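Oligopeptide-binding protein oppA (Lactococcus lactis, PDB 3DRF) binds oligopeptides in a voluminous cavity and, as part of the OppABCDF ABC transporter complex, serves their uptake, which is essential for growth in milk. Local coordinates at residues S371-Y376 and A522-Q527; E528-N531 and Y535-P538; I302-Y307 and N358-P363; I508-A511 and T517-K520; W473-E478 and Q482-A487. One frame throughout, in Å; residues are numbered along the deposited sequence. Where two conformers were deposited one is given.

Contact 1 of 5, residues S371-Y376 and A522-Q527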
# COMPACT_ATOMS: atom_id res chain seq x y z
N SER A 371 -17.43 16.36 -3.80
CA SER A 371 -17.89 16.38 -5.17
C SER A 371 -17.48 17.69 -5.88
O SER A 371 -17.59 17.77 -7.06
CB SER A 371 -19.40 16.10 -5.23
OG SER A 371 -20.14 17.17 -4.67
N SER A 372 -17.06 18.68 -5.16
CA SER A 372 -16.43 19.79 -5.71
C SER A 372 -15.21 19.38 -6.56
O SER A 372 -14.99 20.01 -7.51
CB SER A 372 -16.08 20.84 -4.60
OG SER A 372 -14.82 20.65 -3.88
N VAL A 373 -14.42 18.38 -6.18
CA VAL A 373 -13.10 18.25 -6.77
C VAL A 373 -13.20 17.55 -8.13
O VAL A 373 -13.76 16.49 -8.26
CB VAL A 373 -12.10 17.50 -5.83
CG1 VAL A 373 -10.78 17.24 -6.51
CG2 VAL A 373 -11.84 18.37 -4.56
N LYS A 374 -12.65 18.23 -9.12
CA LYS A 374 -12.62 17.76 -10.49
C LYS A 374 -11.19 17.35 -10.83
O LYS A 374 -10.24 18.03 -10.59
CB LYS A 374 -13.04 18.86 -11.45
CG LYS A 374 -14.36 19.51 -11.13
CD LYS A 374 -15.51 18.51 -11.03
CE LYS A 374 -16.86 19.19 -10.70
NZ LYS A 374 -17.80 18.19 -10.23
N GLY A 375 -11.11 16.18 -11.43
CA GLY A 375 -9.86 15.60 -11.87
C GLY A 375 -9.91 15.27 -13.36
O GLY A 375 -10.36 16.04 -14.15
N TYR A 376 -9.48 14.07 -13.67
CA TYR A 376 -9.26 13.60 -15.06
C TYR A 376 -10.21 12.46 -15.36
O TYR A 376 -9.99 11.69 -16.26
CB TYR A 376 -7.75 13.20 -15.28
CG TYR A 376 -6.80 14.37 -15.04
CD1 TYR A 376 -6.38 15.21 -16.08
CD2 TYR A 376 -6.42 14.71 -13.73
CE1 TYR A 376 -5.57 16.30 -15.82
CE2 TYR A 376 -5.61 15.78 -13.49
CZ TYR A 376 -5.20 16.59 -14.53
OH TYR A 376 -4.42 17.68 -14.32
N ALA A 522 -8.02 21.51 4.35
CA ALA A 522 -6.68 21.11 3.98
C ALA A 522 -6.68 19.90 3.04
O ALA A 522 -5.98 19.90 2.10
CB ALA A 522 -5.91 20.82 5.26
N PHE A 523 -7.53 18.93 3.30
CA PHE A 523 -7.68 17.77 2.40
C PHE A 523 -8.19 18.20 1.01
O PHE A 523 -7.75 17.70 0.05
CB PHE A 523 -8.61 16.68 3.00
CG PHE A 523 -7.85 15.57 3.73
CD1 PHE A 523 -7.03 14.68 3.06
CD2 PHE A 523 -7.98 15.43 5.10
CE1 PHE A 523 -6.35 13.68 3.72
CE2 PHE A 523 -7.32 14.39 5.78
CZ PHE A 523 -6.49 13.54 5.09
N VAL A 524 -9.13 19.13 0.96
CA VAL A 524 -9.65 19.60 -0.34
C VAL A 524 -8.51 20.30 -1.13
O VAL A 524 -8.35 20.08 -2.28
CB VAL A 524 -10.87 20.55 -0.16
CG1 VAL A 524 -11.17 21.31 -1.47
CG2 VAL A 524 -12.09 19.76 0.28
N LYS A 525 -7.80 21.18 -0.46
CA LYS A 525 -6.68 21.93 -1.10
C LYS A 525 -5.62 20.98 -1.67
O LYS A 525 -5.22 21.13 -2.77
CB LYS A 525 -6.09 22.98 -0.16
CG LYS A 525 -4.97 23.80 -0.85
CD LYS A 525 -4.40 24.85 0.10
CE LYS A 525 -3.49 25.87 -0.60
NZ LYS A 525 -2.27 25.21 -1.18
N TYR A 526 -5.24 19.99 -0.87
CA TYR A 526 -4.33 18.94 -1.30
C TYR A 526 -4.83 18.20 -2.56
O TYR A 526 -4.09 17.99 -3.48
CB TYR A 526 -4.20 17.94 -0.15
CG TYR A 526 -3.46 16.65 -0.53
CD1 TYR A 526 -2.11 16.66 -0.90
CD2 TYR A 526 -4.12 15.43 -0.50
CE1 TYR A 526 -1.46 15.45 -1.23
CE2 TYR A 526 -3.48 14.25 -0.83
CZ TYR A 526 -2.16 14.28 -1.22
OH TYR A 526 -1.49 13.10 -1.57
N GLN A 527 -6.08 17.80 -2.55
CA GLN A 527 -6.66 17.11 -3.71
C GLN A 527 -6.65 17.99 -4.99
O GLN A 527 -6.29 17.56 -6.03
CB GLN A 527 -8.09 16.64 -3.40
CG GLN A 527 -8.17 15.46 -2.35
CD GLN A 527 -9.62 15.23 -1.85
OE1 GLN A 527 -10.41 14.65 -2.53
NE2 GLN A 527 -9.89 15.64 -0.69

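Contact 2 of 5, residues E528-N531 and Y535-P538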
# COMPACT_ATOMS: atom_id res chain seq x y z
N GLU A 528 -7.04 19.25 -4.84
CA GLU A 528 -7.03 20.19 -5.95
C GLU A 528 -5.60 20.44 -6.41
O GLU A 528 -5.35 20.44 -7.57
CB GLU A 528 -7.60 21.55 -5.49
CG GLU A 528 -9.14 21.60 -5.21
CD GLU A 528 -9.56 22.88 -4.50
OE1 GLU A 528 -8.75 23.57 -3.90
OE2 GLU A 528 -10.74 23.13 -4.59
N ASP A 529 -4.67 20.63 -5.49
CA ASP A 529 -3.29 20.98 -5.87
C ASP A 529 -2.58 19.79 -6.56
O ASP A 529 -1.87 19.98 -7.48
CB ASP A 529 -2.45 21.46 -4.65
CG ASP A 529 -2.89 22.82 -4.13
OD1 ASP A 529 -3.63 23.53 -4.78
OD2 ASP A 529 -2.44 23.10 -3.03
N MET A 530 -2.83 18.58 -6.11
CA MET A 530 -2.22 17.40 -6.72
C MET A 530 -2.76 17.27 -8.15
O MET A 530 -2.05 16.95 -9.01
CB MET A 530 -2.59 16.15 -5.92
CG MET A 530 -1.70 16.05 -4.60
SD MET A 530 0.12 15.69 -4.96
CE MET A 530 0.08 13.85 -5.05
N ASN A 531 -4.05 17.52 -8.35
CA ASN A 531 -4.62 17.42 -9.72
C ASN A 531 -4.04 18.52 -10.66
O ASN A 531 -3.77 18.27 -11.77
CB ASN A 531 -6.17 17.51 -9.65
CG ASN A 531 -6.82 16.20 -9.23
OD1 ASN A 531 -6.18 15.18 -9.13
ND2 ASN A 531 -8.09 16.26 -8.97
N TYR A 535 1.62 15.79 -11.05
CA TYR A 535 2.76 14.88 -10.91
C TYR A 535 2.30 13.42 -10.92
O TYR A 535 3.05 12.59 -11.32
CB TYR A 535 3.50 15.18 -9.60
CG TYR A 535 4.08 16.60 -9.48
CD1 TYR A 535 4.69 17.26 -10.54
CD2 TYR A 535 4.03 17.28 -8.26
CE1 TYR A 535 5.24 18.53 -10.37
CE2 TYR A 535 4.57 18.55 -8.11
CZ TYR A 535 5.18 19.14 -9.15
OH TYR A 535 5.78 20.39 -9.06
N VAL A 536 1.06 13.21 -10.47
CA VAL A 536 0.38 11.91 -10.61
C VAL A 536 -1.06 12.24 -11.04
O VAL A 536 -1.53 13.32 -10.80
CB VAL A 536 0.41 11.11 -9.28
CG1 VAL A 536 1.87 10.79 -8.85
CG2 VAL A 536 -0.35 11.87 -8.17
N ILE A 537 -1.68 11.27 -11.67
CA ILE A 537 -3.07 11.40 -12.13
C ILE A 537 -3.89 10.25 -11.48
O ILE A 537 -3.62 9.12 -11.66
CB ILE A 537 -3.17 11.26 -13.68
CG1 ILE A 537 -2.22 12.23 -14.46
CG2 ILE A 537 -4.63 11.44 -14.15
CD1 ILE A 537 -2.53 13.74 -14.25
N PRO A 538 -4.94 10.62 -10.74
CA PRO A 538 -5.77 9.57 -10.11
C PRO A 538 -6.44 8.74 -11.21
O PRO A 538 -6.87 9.28 -12.18
CB PRO A 538 -6.84 10.35 -9.33
CG PRO A 538 -6.24 11.75 -9.15
CD PRO A 538 -5.43 11.98 -10.40
O HOH W 1 0.31 15.72 -8.46
O HOH W 2 -3.50 14.06 -8.49

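Contact 3 of 5, residues I302-Y307 and N358-P363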
# COMPACT_ATOMS: atom_id res chain seq x y z
N ILE A 302 -6.53 3.05 -4.08
CA ILE A 302 -6.42 4.01 -5.18
C ILE A 302 -5.47 3.43 -6.19
O ILE A 302 -4.43 2.85 -5.86
CB ILE A 302 -5.91 5.42 -4.69
CG1 ILE A 302 -5.89 6.50 -5.79
CG2 ILE A 302 -4.49 5.39 -4.05
CD1 ILE A 302 -7.24 6.83 -6.29
N SER A 303 -5.84 3.59 -7.45
CA SER A 303 -4.88 3.46 -8.56
C SER A 303 -4.61 4.84 -9.19
O SER A 303 -5.43 5.67 -9.17
CB SER A 303 -5.28 2.43 -9.62
OG SER A 303 -6.51 2.84 -10.24
N LEU A 304 -3.41 4.98 -9.74
CA LEU A 304 -2.93 6.26 -10.22
C LEU A 304 -1.81 6.07 -11.21
O LEU A 304 -1.12 5.13 -11.21
CB LEU A 304 -2.50 7.20 -9.06
CG LEU A 304 -1.19 6.80 -8.37
CD1 LEU A 304 -0.81 7.97 -7.45
CD2 LEU A 304 -1.32 5.46 -7.54
N MET A 305 -1.75 7.03 -12.11
CA MET A 305 -0.69 7.07 -13.08
C MET A 305 0.43 8.02 -12.58
O MET A 305 0.21 9.14 -12.20
CB MET A 305 -1.29 7.61 -14.40
CG MET A 305 -0.27 7.68 -15.57
SD MET A 305 -1.07 7.89 -17.21
CE MET A 305 -1.84 9.54 -16.99
N TYR A 306 1.66 7.53 -12.60
CA TYR A 306 2.86 8.25 -12.16
C TYR A 306 3.67 8.74 -13.34
O TYR A 306 3.82 8.03 -14.32
CB TYR A 306 3.80 7.29 -11.40
CG TYR A 306 3.36 6.97 -9.97
CD1 TYR A 306 3.83 7.73 -8.87
CD2 TYR A 306 2.48 5.95 -9.70
CE1 TYR A 306 3.46 7.46 -7.56
CE2 TYR A 306 2.11 5.66 -8.38
CZ TYR A 306 2.60 6.41 -7.34
OH TYR A 306 2.18 6.11 -6.06
N TYR A 307 4.28 9.91 -13.16
CA TYR A 307 5.30 10.44 -14.08
C TYR A 307 6.67 10.43 -13.38
O TYR A 307 6.78 10.83 -12.24
CB TYR A 307 4.93 11.86 -14.48
CG TYR A 307 3.60 11.98 -15.23
CD1 TYR A 307 3.30 11.17 -16.34
CD2 TYR A 307 2.65 12.90 -14.81
CE1 TYR A 307 2.11 11.32 -17.03
CE2 TYR A 307 1.45 13.08 -15.50
CZ TYR A 307 1.20 12.26 -16.60
OH TYR A 307 0.05 12.42 -17.31
N ASN A 358 -11.82 11.00 -9.06
CA ASN A 358 -11.69 12.46 -9.20
C ASN A 358 -10.48 13.04 -8.45
O ASN A 358 -10.13 14.15 -8.66
CB ASN A 358 -12.99 13.17 -8.70
CG ASN A 358 -13.19 13.02 -7.20
OD1 ASN A 358 -12.99 11.97 -6.66
ND2 ASN A 358 -13.56 14.09 -6.55
N SER A 359 -9.94 12.24 -7.56
CA SER A 359 -8.85 12.65 -6.64
C SER A 359 -8.19 11.41 -6.03
O SER A 359 -8.55 10.34 -6.30
CB SER A 359 -9.39 13.56 -5.53
OG SER A 359 -9.88 12.77 -4.48
N LEU A 360 -7.17 11.66 -5.21
CA LEU A 360 -6.43 10.59 -4.55
C LEU A 360 -7.01 10.07 -3.23
O LEU A 360 -6.57 9.12 -2.71
CB LEU A 360 -4.97 11.05 -4.31
CG LEU A 360 -4.18 11.44 -5.60
CD1 LEU A 360 -2.84 12.13 -5.25
CD2 LEU A 360 -3.98 10.18 -6.46
N ILE A 361 -8.06 10.71 -2.76
CA ILE A 361 -8.69 10.30 -1.48
C ILE A 361 -9.97 9.48 -1.76
O ILE A 361 -10.91 10.01 -2.28
CB ILE A 361 -9.04 11.52 -0.60
CG1 ILE A 361 -7.78 12.41 -0.31
CG2 ILE A 361 -9.68 11.03 0.70
CD1 ILE A 361 -6.66 11.71 0.53
N PRO A 362 -10.00 8.23 -1.38
CA PRO A 362 -11.11 7.38 -1.82
C PRO A 362 -12.39 7.52 -0.95
O PRO A 362 -12.32 8.01 0.11
CB PRO A 362 -10.54 5.95 -1.72
CG PRO A 362 -9.56 6.03 -0.64
CD PRO A 362 -8.91 7.43 -0.80
N PRO A 363 -13.49 7.02 -1.46
CA PRO A 363 -14.82 7.19 -0.82
C PRO A 363 -14.94 6.62 0.57
O PRO A 363 -15.67 7.14 1.33
CB PRO A 363 -15.78 6.41 -1.77
CG PRO A 363 -15.15 6.50 -3.13
CD PRO A 363 -13.61 6.52 -2.87

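Contact 4 of 5, residues I508-A511 and T517-K520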
# COMPACT_ATOMS: atom_id res chain seq x y z
N ILE A 508 -2.45 19.12 6.57
CA ILE A 508 -3.44 18.07 6.87
C ILE A 508 -3.22 17.45 8.27
O ILE A 508 -4.14 17.10 8.95
CB ILE A 508 -3.42 17.02 5.74
CG1 ILE A 508 -4.19 17.58 4.52
CG2 ILE A 508 -3.96 15.66 6.23
CD1 ILE A 508 -3.88 16.80 3.17
N ASP A 509 -1.95 17.36 8.63
CA ASP A 509 -1.59 16.69 9.90
C ASP A 509 -1.11 17.66 10.97
O ASP A 509 -0.65 17.28 11.97
CB ASP A 509 -0.51 15.56 9.67
CG ASP A 509 -1.03 14.39 8.87
OD1 ASP A 509 -2.21 14.18 8.84
OD2 ASP A 509 -0.22 13.76 8.25
N SER A 510 -1.28 18.95 10.73
CA SER A 510 -0.87 19.98 11.67
C SER A 510 -1.81 20.08 12.91
O SER A 510 -2.89 19.56 12.93
CB SER A 510 -0.83 21.36 10.95
OG SER A 510 -2.11 21.88 10.72
N ALA A 511 -1.30 20.81 13.90
CA ALA A 511 -2.08 21.13 15.12
C ALA A 511 -3.38 21.87 14.77
O ALA A 511 -4.34 21.63 15.36
CB ALA A 511 -1.20 21.97 16.12
N THR A 517 -12.97 20.90 10.70
CA THR A 517 -13.31 21.87 9.65
C THR A 517 -12.03 22.28 8.88
O THR A 517 -12.03 22.33 7.69
CB THR A 517 -13.91 23.14 10.26
OG1 THR A 517 -14.98 22.74 11.14
CG2 THR A 517 -14.43 24.06 9.13
N TYR A 518 -10.99 22.60 9.63
CA TYR A 518 -9.69 23.00 9.07
C TYR A 518 -9.05 21.81 8.30
O TYR A 518 -8.61 21.98 7.24
CB TYR A 518 -8.81 23.53 10.23
CG TYR A 518 -7.47 24.06 9.72
CD1 TYR A 518 -7.25 25.43 9.61
CD2 TYR A 518 -6.43 23.19 9.32
CE1 TYR A 518 -6.04 25.91 9.14
CE2 TYR A 518 -5.22 23.70 8.84
CZ TYR A 518 -5.04 25.04 8.75
OH TYR A 518 -3.88 25.63 8.29
N ARG A 519 -9.12 20.62 8.87
CA ARG A 519 -8.55 19.44 8.21
C ARG A 519 -9.31 19.09 6.93
O ARG A 519 -8.67 18.79 5.98
CB ARG A 519 -8.51 18.28 9.20
CG ARG A 519 -7.51 17.24 8.69
CD ARG A 519 -7.40 16.07 9.71
NE ARG A 519 -6.22 15.21 9.33
CZ ARG A 519 -6.21 13.89 9.32
NH1 ARG A 519 -7.24 13.19 9.70
NH2 ARG A 519 -5.10 13.30 8.94
N LYS A 520 -10.62 19.25 6.92
CA LYS A 520 -11.36 19.03 5.67
C LYS A 520 -10.92 19.99 4.56
O LYS A 520 -10.68 19.56 3.48
CB LYS A 520 -12.87 19.20 5.93
CG LYS A 520 -13.76 18.82 4.72
CD LYS A 520 -15.26 19.15 5.08
CE LYS A 520 -16.28 18.69 3.97
NZ LYS A 520 -16.64 17.31 4.22

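Contact 5 of 5, residues W473-E478 and Q482-A487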
# COMPACT_ATOMS: atom_id res chain seq x y z
N TRP A 473 -2.53 1.02 -4.78
CA TRP A 473 -2.26 0.91 -3.36
C TRP A 473 -3.45 0.37 -2.61
O TRP A 473 -4.57 0.81 -2.80
CB TRP A 473 -1.94 2.29 -2.76
CG TRP A 473 -0.71 2.92 -3.30
CD1 TRP A 473 -0.62 3.84 -4.32
CD2 TRP A 473 0.63 2.68 -2.86
NE1 TRP A 473 0.70 4.17 -4.53
CE2 TRP A 473 1.48 3.48 -3.64
CE3 TRP A 473 1.18 1.87 -1.86
CZ2 TRP A 473 2.87 3.49 -3.45
CZ3 TRP A 473 2.56 1.88 -1.68
CH2 TRP A 473 3.38 2.67 -2.48
N SER A 474 -3.18 -0.61 -1.74
CA SER A 474 -4.06 -0.92 -0.63
C SER A 474 -3.64 0.04 0.48
O SER A 474 -2.63 -0.16 1.16
CB SER A 474 -3.89 -2.37 -0.20
OG SER A 474 -4.48 -3.24 -1.14
N LEU A 475 -4.43 1.08 0.64
CA LEU A 475 -4.10 2.22 1.48
C LEU A 475 -4.18 1.90 2.99
O LEU A 475 -4.94 1.10 3.41
CB LEU A 475 -5.03 3.40 1.18
CG LEU A 475 -4.90 4.04 -0.20
CD1 LEU A 475 -6.09 4.97 -0.47
CD2 LEU A 475 -3.58 4.79 -0.36
N ALA A 476 -3.35 2.64 3.75
CA ALA A 476 -3.44 2.63 5.21
C ALA A 476 -4.82 3.15 5.60
O ALA A 476 -5.40 3.92 4.90
CB ALA A 476 -2.34 3.57 5.80
N SER A 477 -5.30 2.68 6.73
CA SER A 477 -6.67 3.00 7.16
C SER A 477 -6.83 4.36 7.82
O SER A 477 -7.73 4.55 8.56
CB SER A 477 -7.27 1.90 8.04
OG SER A 477 -6.45 1.67 9.15
N GLU A 478 -5.93 5.30 7.56
CA GLU A 478 -6.09 6.71 7.96
C GLU A 478 -5.75 7.53 6.70
O GLU A 478 -4.82 7.20 6.03
CB GLU A 478 -5.11 6.98 9.12
CG GLU A 478 -5.51 8.20 10.01
CD GLU A 478 -5.22 9.55 9.35
OE1 GLU A 478 -4.26 9.63 8.58
OE2 GLU A 478 -5.98 10.42 9.63
N GLN A 482 1.09 11.24 3.67
CA GLN A 482 2.53 11.44 3.96
C GLN A 482 3.35 10.23 3.57
O GLN A 482 4.41 10.40 3.09
CB GLN A 482 2.78 11.69 5.48
CG GLN A 482 2.18 13.07 5.99
CD GLN A 482 3.15 14.24 5.75
OE1 GLN A 482 4.07 14.14 5.04
NE2 GLN A 482 2.86 15.37 6.35
N ASP A 483 2.82 9.02 3.80
CA ASP A 483 3.66 7.82 3.61
C ASP A 483 3.69 7.37 2.12
O ASP A 483 4.40 6.51 1.79
CB ASP A 483 3.20 6.72 4.59
CG ASP A 483 3.52 7.05 6.07
OD1 ASP A 483 4.17 8.00 6.34
OD2 ASP A 483 3.08 6.25 6.86
N LEU A 484 2.93 8.04 1.28
CA LEU A 484 3.03 7.88 -0.19
C LEU A 484 3.89 8.96 -0.87
O LEU A 484 4.53 8.69 -1.84
CB LEU A 484 1.63 7.94 -0.80
CG LEU A 484 0.61 6.86 -0.38
CD1 LEU A 484 -0.64 7.01 -1.23
CD2 LEU A 484 1.15 5.41 -0.54
N PHE A 485 3.82 10.19 -0.38
CA PHE A 485 4.35 11.35 -1.14
C PHE A 485 5.33 12.27 -0.40
O PHE A 485 5.88 13.13 -1.00
CB PHE A 485 3.19 12.18 -1.65
CG PHE A 485 2.31 11.43 -2.64
CD1 PHE A 485 2.82 10.94 -3.84
CD2 PHE A 485 1.01 11.22 -2.33
CE1 PHE A 485 2.02 10.24 -4.71
CE2 PHE A 485 0.14 10.49 -3.21
CZ PHE A 485 0.66 10.00 -4.38
N SER A 486 5.57 12.06 0.88
CA SER A 486 6.49 12.97 1.60
C SER A 486 7.90 12.90 0.97
O SER A 486 8.34 11.92 0.45
CB SER A 486 6.51 12.71 3.13
OG SER A 486 7.10 11.43 3.46
N ALA A 487 8.59 14.03 1.10
CA ALA A 487 9.87 14.23 0.47
C ALA A 487 10.90 13.13 0.82
O ALA A 487 11.68 12.80 0.01
CB ALA A 487 10.41 15.61 0.85

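Contact 1 of 5, residues S371-Y376 and A522-Q527
Val373 packs its forked side chain on Val524 and Gln527, two residues of helix 516-533. This is loop-on-helix packing in a venus fly-trap peptide receptor of the solute-binding protein 5 family. The loop between strand 354-356 and helix 381-390 lies against the flank of the helix here. Both methyls of Val373 are used. CG1 stands anti to the backbone N (chi1 174°) and reaches Gln527 CB at 4.2 Å, while Val373 CG2 meets Val524 CG1 at 4.3 Å. The exposed Ser372 touches only lightly, its OG 4.4 Å from Val524 CG1. That hydroxyl finds its polar partner in Ser370 OG.

Gln527 can be followed outward. Its CB takes the methyl of Val373, the two side chains crossing at about a right angle. CG lies on Ile361, and the chain is extended beyond CG. At the tip OE1 is hydrogen-bonded to Ser359 OG, and NE2 to Phe368 O. NE2 also gives a hydrogen bond to Phe523 O one turn back in the helix, at 3.1 Å and with an N-H...O angle of 150°. The amide is thus held by three partners, which fix its rotation in a buried place. The loop is also tied to itself: Lys374 NZ meets Ser371 O at 3.2 Å. Phe523 O takes two donors from one residue: Gln527 N, also at 3.1 Å, makes the helical bond from one face of the carbonyl plane, and Gln527 NE2 comes from the opposite face.

Contact 2 of 5, residues E528-N531 and Y535-P538
The end of helix 516-533 turns back on the strand that follows, bringing the CA atoms of Met530 and Tyr535 to 7.0 Å and those of Asn531 and Ile537 to 6.7 Å. This is a tight helix-to-strand connection, and two waters link its polar atoms. Water 1 donates to Met530 O at 2.7 Å and accepts a weak bond from Tyr535 N at 2.9 Å. Water 2 donates twice, to Asn531 OD1 at 3.0 Å and to Val536 O at 3.1 Å.

The side chains close the rest. Met530 is bent at chi2 and chi3, which curls its methyl toward the strand, and CE touches Val536 CG2 at 3.7 Å. Asn531 OD1 lies against the ring of Pro538, 3.4 Å from CG and nearly as close to CD. The other end of this amide serves the neighbouring loops, since ND2 is hydrogen-bonded to Asn358 O and Lys374 O. Val536 in turn packs on Leu304 and Tyr306 of the adjoining strand.

The chemistry is divided. Apolar groups meet directly, whereas one water links a carbonyl to a backbone N-H, weakly, and the other links a side-chain oxygen to a carbonyl. The waters probably help to hold helix end and strand together where they do not bond directly.

Contact 3 of 5, residues I302-Y307 and N358-P363
The branched mixed sheet that includes strand 292-307 is lined on one side by the loop after strand 354-356. Ile302 and Leu304, two residues apart on the strand, receive Leu360 of that loop. The CA atoms of Ile302 and Leu360 are 6.6 Å apart.

One methyl of Leu360 does most of the work. Its CD2 lies 4.0 Å from Leu304 CD1 and 4.2 Å from Ile302 CG1, bridging the two strand residues. Leu304 and Leu360 cross at about a right angle. Leu304 holds CG between its backbone N and carbonyl carbon (chi1 73°), and from this rotamer, uncommon for leucine, its CD1 meets the Leu360 methyl. Ile302 also reaches the loop backbone: its CD1 touches Ser359 O at 3.7 Å, and its CG1 is 4.1 Å from Leu360 O.

The loop keeps its shape by an ST turn. Ile361 N donates to Ser359 OG at 3.2 Å with an angle of 161°. Leu360 O is met by Gln481 NE2. Tyr526 and Met530 of helix 516-533 also touch Leu360, which is thus wedged between sheet and helix.

Carbon groups of the strand carry the contact, meeting a methyl and two backbone carbonyl oxygens of the loop. Hydrogen bonding is left to the loop's other ties: Ser359 OG serves the ST turn, and Leu360 O has its donor in Gln481.

Contact 4 of 5, residues I508-A511 and T517-K520
Arg519 lies across Ile508 and Asp509, joining helix 516-533 to the loop that precedes it. This is the tight part of the connection between helix 499-508 and helix 516-533. The arginine chain is extended from CG to NE. Its NE donates to Ile508 O at 2.8 Å, with the oxygen in the guanidinium plane. Its NH2 forms a salt bridge with Asp509 OD1 at 3.0 Å, and the carboxylate and guanidinium planes lie 39° apart. Ile508 CG2 packs beside the same group, 3.8 Å from Arg519 NH2. The third nitrogen, NH1, is salt-bridged to Glu478, and Asp509 OD2 is held by Tyr189 and Ser480.

The other part is loose. Ser510 OG comes only to 4.1 Å from Tyr518 CE2, obliquely to the ring, and both residues are partly exposed. Ser510 OG is hydrogen-bonded to Asp507 O and Tyr518 OH to Asp507 OD1.

A methionine in place of Arg519 would probably leave Asp509 and Glu478 without their shared counter-charge and Ile508 O without its donor.

Two carboxylates share one guanidinium, and a backbone carbonyl takes a third N-H. The buried positive charge has two carboxylates beside it, which would favour the charged guanidinium and probably limits its turning.

Contact 5 of 5, residues W473-E478 and Q482-A487
Leu484 sets its CD2 methyl over the face of the Trp473 indole. The pair belongs to the peptide-binding site of this venus fly-trap receptor, where strand 468-474 ends and the short helix 482-485 follows. CD2 stands 3.6 Å from the centroid of the six-membered ring and 10° off its normal, a CH-pi contact. The nearest ring atom is Trp473 CD2, also 3.6 Å from Leu484 CD2. The second methyl of the leucine turns to Leu475, with Leu484 CD1 to Leu475 CD2 at 3.8 Å. The two leucines cross at about a right angle. Leu484 CG stands anti to the carbonyl carbon (chi1 -62°), and from there its two methyls touch a tryptophan and a leucine.

The next shell holds these groups in place. Trp473 NE1 is hydrogen-bonded to Tyr306 OH, which fixes how the indole is turned, and Leu304 packs on the ring. With an alanine in place of Trp473, the Leu484 methyl would probably lose its aromatic face and the Tyr306 hydroxyl its indole partner.

The bound peptide comes next. It pairs with Trp473 and Ser474 as an antiparallel strand, so that the sheet runs on into the ligand, and one of its polar side chains is hydrogen-bonded to Ala476 N. A polar peptide side chain also packs on Leu484.

The short helix is closed at its far end by Ser486. Gln482 O accepts from Ser486 N at 3.0 Å and from Ser486 OG at 2.9 Å, the two donors arriving from opposite faces of its plane.

How the contacts relate
Along the chain contact 3 closes first. Contact 1 then spans a long loop that encloses contacts 5 and 4, and contact 2 follows. Contacts 1, 2 and 4 share helix 516-533, with the centres of 2 and 4 about 19 Å apart. Contacts 2, 3 and 5 reach the same mixed sheet, in which strand 292-307 lies between 468-474 and 536-549. Contacts 2 and 3 are closest, with centres about 8 Å apart. Phe485 of contact 5 touches Tyr526 and Met530. Contacts 4 and 5, centres about 17 Å apart, touch through a salt bridge. The helix, the loops and the sheet thus pack together next to the strand that pairs with the bound peptide.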